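Local coordinates for protein prolyl oligopeptidase (PDB 1YR2) that probably hydrolyses oligopeptides on the carboxyl side of proline, and more slowly alanine, as a serine peptidase of the S9A family, at residues A[202-207]-A[246-251]; A[177-182]-A[192-197]. One frame throughout, in Å; residues are numbered along the deposited sequence.

Overall arrangement
Both contacts lie in the N-terminal beta-propeller domain, on the same side of the chain's centre, with their own centres about 10 Å apart. Contact 2 comes first along the chain and pairs the middle strands, 176-183 and 188-195, of a four-stranded antiparallel blade. The chain then turns into strand 204-210, the fourth strand of that blade, and residues 202-207 enter contact 1, where they face strand 244-249 of the following blade. Contact 2 thus builds a blade and contact 1 packs it against its neighbour. The two meet at Phe-193, whose backbone O probably accepts a hydrogen bond from Leu-202 N and whose ring packs against Asp-204.

Contact 1 of 2, residues A[202-207]-A[246-251]; sequences LADELK and WLHRLG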
# COMPACT_ATOMS: atom_id res chain seq x y z
N LEU A 202 18.66 7.69 -30.32
CA LEU A 202 19.60 6.94 -31.11
C LEU A 202 18.79 5.96 -31.95
O LEU A 202 17.56 5.73 -31.74
CB LEU A 202 20.62 6.13 -30.30
CG LEU A 202 21.39 6.66 -29.07
CD1 LEU A 202 22.77 5.99 -28.99
CD2 LEU A 202 21.51 8.14 -29.10
N ALA A 203 19.49 5.30 -32.84
CA ALA A 203 18.85 4.47 -33.84
C ALA A 203 18.43 3.16 -33.20
O ALA A 203 17.43 2.57 -33.61
CB ALA A 203 19.82 4.20 -35.01
N ASP A 204 19.21 2.71 -32.20
CA ASP A 204 19.13 1.33 -31.65
C ASP A 204 17.77 1.09 -31.06
O ASP A 204 17.22 1.96 -30.32
CB ASP A 204 20.12 1.09 -30.50
CG ASP A 204 21.56 1.41 -30.87
OD1 ASP A 204 21.85 2.57 -31.34
OD2 ASP A 204 22.47 0.58 -30.68
N GLU A 205 17.21 -0.07 -31.42
CA GLU A 205 15.99 -0.53 -30.80
C GLU A 205 16.12 -2.01 -30.60
O GLU A 205 16.62 -2.75 -31.49
CB GLU A 205 14.75 -0.23 -31.61
CG GLU A 205 14.47 1.24 -31.94
CD GLU A 205 13.06 1.42 -32.48
OE1 GLU A 205 12.43 0.42 -32.87
OE2 GLU A 205 12.58 2.57 -32.50
N LEU A 206 15.66 -2.47 -29.44
CA LEU A 206 15.72 -3.87 -29.10
C LEU A 206 14.28 -4.36 -29.06
O LEU A 206 13.43 -3.77 -28.34
CB LEU A 206 16.41 -4.11 -27.75
CG LEU A 206 17.85 -3.56 -27.62
CD1 LEU A 206 18.33 -3.78 -26.23
CD2 LEU A 206 18.83 -4.20 -28.56
N LYS A 207 14.02 -5.43 -29.82
CA LYS A 207 12.70 -6.05 -29.88
C LYS A 207 12.72 -7.39 -29.13
O LYS A 207 13.78 -7.94 -28.81
CB LYS A 207 12.25 -6.25 -31.36
CG LYS A 207 12.04 -4.95 -32.15
CD LYS A 207 10.98 -4.09 -31.50
CE LYS A 207 10.46 -2.94 -32.39
NZ LYS A 207 9.22 -2.39 -31.75
N TRP A 246 20.94 -11.35 -22.89
CA TRP A 246 21.82 -10.90 -23.97
C TRP A 246 22.46 -9.55 -23.66
O TRP A 246 21.98 -8.80 -22.80
CB TRP A 246 21.03 -10.74 -25.26
CG TRP A 246 20.43 -11.97 -25.78
CD1 TRP A 246 19.36 -12.69 -25.26
CD2 TRP A 246 20.84 -12.68 -26.96
NE1 TRP A 246 19.10 -13.78 -26.05
CE2 TRP A 246 19.97 -13.79 -27.11
CE3 TRP A 246 21.86 -12.47 -27.93
CZ2 TRP A 246 20.09 -14.70 -28.17
CZ3 TRP A 246 21.97 -13.36 -28.97
CH2 TRP A 246 21.09 -14.47 -29.09
N LEU A 247 23.52 -9.24 -24.42
CA LEU A 247 24.27 -7.99 -24.31
C LEU A 247 24.13 -7.29 -25.64
O LEU A 247 24.48 -7.83 -26.70
CB LEU A 247 25.75 -8.23 -23.99
CG LEU A 247 26.64 -7.00 -23.84
CD1 LEU A 247 26.23 -6.24 -22.57
CD2 LEU A 247 28.10 -7.39 -23.79
N HIS A 248 23.63 -6.06 -25.60
CA HIS A 248 23.59 -5.22 -26.77
C HIS A 248 24.71 -4.19 -26.74
O HIS A 248 24.82 -3.41 -25.78
CB HIS A 248 22.26 -4.48 -26.89
CG HIS A 248 22.21 -3.55 -28.05
ND1 HIS A 248 22.30 -4.00 -29.35
CD2 HIS A 248 22.13 -2.19 -28.13
CE1 HIS A 248 22.24 -2.97 -30.18
NE2 HIS A 248 22.15 -1.86 -29.46
N ARG A 249 25.47 -4.11 -27.82
CA ARG A 249 26.49 -3.05 -27.98
C ARG A 249 25.97 -1.86 -28.77
O ARG A 249 25.41 -2.01 -29.84
CB ARG A 249 27.78 -3.62 -28.56
CG ARG A 249 28.50 -4.53 -27.53
CD ARG A 249 29.83 -5.07 -28.04
NE ARG A 249 30.51 -5.91 -27.06
CZ ARG A 249 30.38 -7.22 -26.99
NH1 ARG A 249 29.59 -7.90 -27.83
NH2 ARG A 249 31.06 -7.87 -26.07
N LEU A 250 26.11 -0.68 -28.22
CA LEU A 250 25.40 0.46 -28.77
C LEU A 250 26.02 0.77 -30.12
O LEU A 250 27.21 0.64 -30.27
CB LEU A 250 25.48 1.65 -27.81
CG LEU A 250 24.40 1.86 -26.76
CD1 LEU A 250 23.07 2.13 -27.44
CD2 LEU A 250 24.28 0.69 -25.76
N GLY A 251 25.20 1.14 -31.10
CA GLY A 251 25.65 1.39 -32.47
C GLY A 251 25.71 0.18 -33.39
O GLY A 251 26.25 0.23 -34.50
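Asp-204 OD2 is gripped by two donors from residues 246-251. His-248 NE2 gives the shorter bond, 2.7 Å to Asp-204 OD2, nearly straight at 164°; it meets the anti lone pair, and the oxygen lies close to the imidazole plane. Gly-251 N reaches the syn lone pair of the same oxygen, 2.8 Å from Asp-204 OD2. Carboxylate and imidazole planes stand 78° apart, so the ring presents its NE2 edge to a carboxylate turned steeply across it. His-248 CG is anti to its backbone N (chi1 177°), which sends the ring out toward strand 204-207. One face of that ring is covered by Leu-206: the CD2 methyl sits 3.6 Å from the His-248 ring centroid in a CH-pi contact, displaced toward the CG-ND1 side. Leu-250 closes in beside the carboxylate, its CD1 methyl 3.6 Å from Asp-204 OD2, and the same methyl touches Leu-202 CD1 at 4.2 Å, the two leucines crossing at about a right angle. Gly-251 has a positive phi, a backbone shape suited to glycine, at the bend where its N-H turns to the carboxylate. The strands 204-207 and 246-249 run nearly antiparallel, their axes no closer than 9.5 Å, so side chains bridge neighbouring propeller blades where backbone pairing cannot. The other ring nitrogen, ND1, is hydrogen-bonded to Asp-257 OD1. Held between two carboxylates, the buried His-248 is probably biased toward its protonated, positively charged form, which would make the Asp-204 bond partly ionic.

Contact 2 of 2, residues A[177-182]-A[192-197]; sequences LAYSVQ and KFVGVA
Lys-192 meets Tyr-179 through both backbone and side chain. Their main chains form a hydrogen-bonded antiparallel pair, Lys-192 N to Tyr-179 O at 2.8 Å and Tyr-179 N to Lys-192 O at 2.9 Å. Lys-192 CB lies over one face of the phenol ring, 3.9 Å from the Tyr-179 ring centroid, off centre toward CZ and OH. Tyr-179 swings its ring across to strand 192-195 because CG stands between the backbone N and carbonyl carbon (chi1 63°). The extended lysine chain continues past the hydroxyl, and its CE comes to 4.1 Å from Val-181 CG2. Phe-193 points to the other face of the sheet with Ala-178, its non-hydrogen-bonded partner; Phe-193 CE2 is 3.6 Å from Ala-178 CB. Its CA-H also approaches Leu-177 O. Val-194 returns to the face of Tyr-179 and pairs with Leu-177 through two backbone hydrogen bonds of 2.9 Å, Val-194 N to Leu-177 O and Leu-177 N to Val-194 O. Their side chains lie side by side, Val-194 CG1 being 3.8 Å from Leu-177 CB. Beyond the strand, Val-196 lays CG2 against Leu-177 CB at 4.1 Å. Leu-151 and Leu-152 of strand 149-152, in the preceding blade, pack on this face. Two middle strands joined as a twisted antiparallel hairpin, with the apolar side chains of one face packed against the preceding blade, are characteristic of a beta-propeller blade.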
# COMPACT_ATOMS: atom_id res chain seq x y z
N LEU A 177 20.73 7.24 -22.19
CA LEU A 177 19.64 6.71 -21.41
C LEU A 177 18.89 5.68 -22.23
O LEU A 177 18.57 5.88 -23.40
CB LEU A 177 18.73 7.84 -20.95
CG LEU A 177 17.60 7.38 -20.05
CD1 LEU A 177 17.78 7.91 -18.70
CD2 LEU A 177 16.29 7.75 -20.66
N ALA A 178 18.65 4.55 -21.59
CA ALA A 178 17.92 3.46 -22.17
C ALA A 178 16.56 3.46 -21.55
O ALA A 178 16.43 3.73 -20.34
CB ALA A 178 18.62 2.11 -21.90
N TYR A 179 15.53 3.16 -22.35
CA TYR A 179 14.22 3.06 -21.81
C TYR A 179 13.37 2.02 -22.50
O TYR A 179 13.60 1.73 -23.65
CB TYR A 179 13.54 4.43 -21.77
CG TYR A 179 13.33 5.04 -23.09
CD1 TYR A 179 14.38 5.67 -23.76
CD2 TYR A 179 12.08 5.06 -23.66
CE1 TYR A 179 14.17 6.27 -24.99
CE2 TYR A 179 11.89 5.62 -24.89
CZ TYR A 179 12.92 6.25 -25.53
OH TYR A 179 12.72 6.84 -26.75
N SER A 180 12.41 1.48 -21.74
CA SER A 180 11.52 0.42 -22.19
C SER A 180 10.12 0.98 -22.47
O SER A 180 9.54 1.66 -21.59
CB SER A 180 11.40 -0.55 -21.03
OG SER A 180 10.84 -1.69 -21.49
N VAL A 181 9.55 0.61 -23.60
CA VAL A 181 8.26 1.13 -24.06
C VAL A 181 7.27 -0.01 -24.24
O VAL A 181 7.61 -1.03 -24.82
CB VAL A 181 8.41 1.81 -25.44
CG1 VAL A 181 7.10 2.37 -25.88
CG2 VAL A 181 9.47 2.95 -25.41
N GLN A 182 6.05 0.20 -23.77
CA GLN A 182 5.01 -0.81 -23.86
C GLN A 182 3.97 -0.24 -24.81
O GLN A 182 3.50 0.86 -24.58
CB GLN A 182 4.37 -1.02 -22.50
CG GLN A 182 3.05 -1.83 -22.53
CD GLN A 182 2.44 -1.98 -21.15
OE1 GLN A 182 2.41 -1.02 -20.38
NE2 GLN A 182 1.97 -3.15 -20.84
N LYS A 192 14.61 1.41 -26.27
CA LYS A 192 15.09 2.50 -27.13
C LYS A 192 16.12 3.28 -26.31
O LYS A 192 16.28 3.08 -25.10
CB LYS A 192 13.93 3.43 -27.48
CG LYS A 192 12.90 2.79 -28.38
CD LYS A 192 11.80 3.75 -28.76
CE LYS A 192 10.67 2.96 -29.38
NZ LYS A 192 9.65 3.83 -30.01
N PHE A 193 16.80 4.20 -26.96
CA PHE A 193 17.87 4.95 -26.33
C PHE A 193 17.76 6.42 -26.77
O PHE A 193 17.42 6.75 -27.91
CB PHE A 193 19.24 4.37 -26.74
CG PHE A 193 19.45 2.91 -26.40
CD1 PHE A 193 18.97 1.89 -27.22
CD2 PHE A 193 20.16 2.55 -25.23
CE1 PHE A 193 19.16 0.57 -26.88
CE2 PHE A 193 20.39 1.24 -24.91
CZ PHE A 193 19.90 0.24 -25.71
N VAL A 194 18.14 7.31 -25.86
CA VAL A 194 18.26 8.73 -26.15
C VAL A 194 19.64 9.22 -25.66
O VAL A 194 20.21 8.70 -24.69
CB VAL A 194 17.08 9.48 -25.50
CG1 VAL A 194 17.12 9.39 -23.99
CG2 VAL A 194 17.02 10.89 -25.89
N GLY A 195 20.22 10.16 -26.41
CA GLY A 195 21.40 10.87 -25.97
C GLY A 195 20.97 11.95 -25.01
O GLY A 195 20.03 12.71 -25.23
N VAL A 196 21.64 12.03 -23.90
CA VAL A 196 21.17 12.87 -22.84
C VAL A 196 21.44 14.35 -23.11
O VAL A 196 20.57 15.20 -22.82
CB VAL A 196 21.77 12.43 -21.49
CG1 VAL A 196 21.43 13.40 -20.42
CG2 VAL A 196 21.26 11.02 -21.10
N ALA A 197 22.63 14.68 -23.61
CA ALA A 197 23.01 16.08 -23.86
C ALA A 197 21.97 16.79 -24.73
O ALA A 197 21.53 17.89 -24.39
CB ALA A 197 24.39 16.17 -24.54